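Local coordinates for protein peptidyl-tRNA hydrolase (Thermoplasma acidophilum, PDB 1RLK) that probably hydrolyses peptidyl-tRNAs that drop off the ribosome during protein synthesis, releasing an N-acyl amino acid and free tRNA, at residues A[6-11]-A[54-59]. Numbering follows the deposited sequence.
Sequences VIAVRK and IVVKVN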
# COMPACT_ATOMS: atom_id res chain seq x y z
N VAL A 6 4.76 -3.01 -0.88
CA VAL A 6 5.03 -1.61 -0.61
C VAL A 6 3.77 -0.92 -0.11
O VAL A 6 2.70 -1.16 -0.65
CB VAL A 6 5.47 -0.84 -1.88
CG1 VAL A 6 5.79 0.62 -1.56
CG2 VAL A 6 6.62 -1.51 -2.53
N ILE A 7 3.90 -0.06 0.89
CA ILE A 7 2.82 0.83 1.26
C ILE A 7 3.31 2.25 1.22
O ILE A 7 4.31 2.58 1.83
CB ILE A 7 2.27 0.49 2.68
CG1 ILE A 7 1.92 -0.98 2.78
CG2 ILE A 7 1.04 1.35 2.97
CD1 ILE A 7 3.00 -1.83 3.40
N ALA A 8 2.60 3.09 0.47
CA ALA A 8 2.94 4.49 0.32
C ALA A 8 1.97 5.32 1.13
O ALA A 8 0.76 5.22 0.93
CB ALA A 8 2.91 4.88 -1.16
N VAL A 9 2.52 6.16 2.01
CA VAL A 9 1.79 6.88 3.04
C VAL A 9 1.84 8.37 2.73
O VAL A 9 2.90 8.90 2.44
CB VAL A 9 2.44 6.63 4.40
CG1 VAL A 9 1.72 7.38 5.52
CG2 VAL A 9 2.49 5.14 4.67
N ARG A 10 0.69 9.04 2.79
CA ARG A 10 0.61 10.51 2.67
C ARG A 10 1.24 11.21 3.87
O ARG A 10 0.94 10.87 5.01
CB ARG A 10 -0.85 10.99 2.54
CG ARG A 10 -1.45 10.74 1.19
CD ARG A 10 -2.92 11.20 1.07
NE ARG A 10 -3.07 12.64 1.29
CZ ARG A 10 -4.23 13.29 1.23
NH1 ARG A 10 -5.37 12.66 0.99
NH2 ARG A 10 -4.27 14.60 1.42
N LYS A 11 2.09 12.21 3.59
CA LYS A 11 2.78 12.96 4.64
C LYS A 11 2.08 14.29 4.96
O LYS A 11 2.35 14.90 5.98
CB LYS A 11 4.26 13.21 4.28
CG LYS A 11 4.50 14.04 3.01
CD LYS A 11 5.92 14.67 2.93
CE LYS A 11 6.98 13.66 2.52
NZ LYS A 11 7.69 14.03 1.25
N ILE A 54 8.03 -2.60 2.41
CA ILE A 54 8.72 -1.33 2.24
C ILE A 54 7.66 -0.24 2.46
O ILE A 54 6.59 -0.30 1.86
CB ILE A 54 9.28 -1.24 0.81
CG1 ILE A 54 10.34 -2.33 0.56
CG2 ILE A 54 9.84 0.15 0.53
CD1 ILE A 54 10.62 -2.54 -0.89
N VAL A 55 7.94 0.73 3.33
CA VAL A 55 7.01 1.83 3.57
C VAL A 55 7.66 3.14 3.12
O VAL A 55 8.71 3.54 3.64
CB VAL A 55 6.62 1.93 5.07
CG1 VAL A 55 5.58 2.99 5.30
CG2 VAL A 55 6.15 0.56 5.57
N VAL A 56 7.05 3.77 2.13
CA VAL A 56 7.50 5.05 1.62
C VAL A 56 6.49 6.12 1.96
O VAL A 56 5.34 5.83 2.32
CB VAL A 56 7.74 5.00 0.09
CG1 VAL A 56 8.86 4.03 -0.24
CG2 VAL A 56 6.44 4.63 -0.70
N LYS A 57 6.92 7.37 1.86
CA LYS A 57 6.05 8.49 2.06
C LYS A 57 5.91 9.28 0.75
O LYS A 57 6.82 9.30 -0.06
CB LYS A 57 6.51 9.36 3.22
CG LYS A 57 7.84 10.06 3.07
CD LYS A 57 8.22 10.79 4.36
CE LYS A 57 9.72 11.08 4.45
NZ LYS A 57 10.00 12.34 5.17
N VAL A 58 4.72 9.85 0.54
CA VAL A 58 4.41 10.62 -0.65
C VAL A 58 3.84 11.97 -0.21
O VAL A 58 3.35 12.13 0.90
CB VAL A 58 3.48 9.85 -1.65
CG1 VAL A 58 4.12 8.57 -2.04
CG2 VAL A 58 2.08 9.61 -1.08
N ASN A 59 3.95 12.96 -1.08
CA ASN A 59 3.64 14.33 -0.70
C ASN A 59 2.16 14.62 -0.58
O ASN A 59 1.74 15.43 0.25
CB ASN A 59 4.24 15.31 -1.71
CG ASN A 59 5.74 15.40 -1.59
OD1 ASN A 59 6.28 15.31 -0.48
ND2 ASN A 59 6.42 15.58 -2.72
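I7 and V9 of strand 6-10, and K11 just beyond it, exchange five backbone hydrogen bonds of alternating direction with I54, V56 and V58 of the parallel strand 54-58. I7 N donates to I54 O (2.9 Å), I7 O accepts V56 N, V9 N donates to V56 O, V9 O accepts V58 N (2.8 Å), and K11 N closes the series on V58 O. CA-H groups share the acceptors: V6 CA lies 3.2 Å from I54 O, and K57 CA approaches V9 O.

Apolar contacts split between the two faces. On the face of V6, A8 and V58, V56 CG1 stands anti to the carbonyl carbon (chi1 -64°), which leaves CG2 between N and C, beside A8 CB at 3.6 Å; A8 CB also meets V58 CG1. Helices 61-74 and 104-111 pack on this side. On the face of I7 and V9, V9 CG2 touches V55 CG1 at 3.8 Å beneath V24 of helix 17-38.

Polar side chains meet at the C-terminal end. The bent K11 chain reaches across so that NZ donates to N59 OD1 (2.6 Å), tilted 27° from the amide plane, while K11 CE rests on K57 CD at 3.6 Å. R10 instead turns to D12 in a salt bridge.

Strand 53-58 is an outermost strand of the mixed sheet within this chain, held to strand 3-10 by main-chain bonds, with valine-rich faces for helices on both sides and a lysine-amide bond joining the exposed residues just past the two strands.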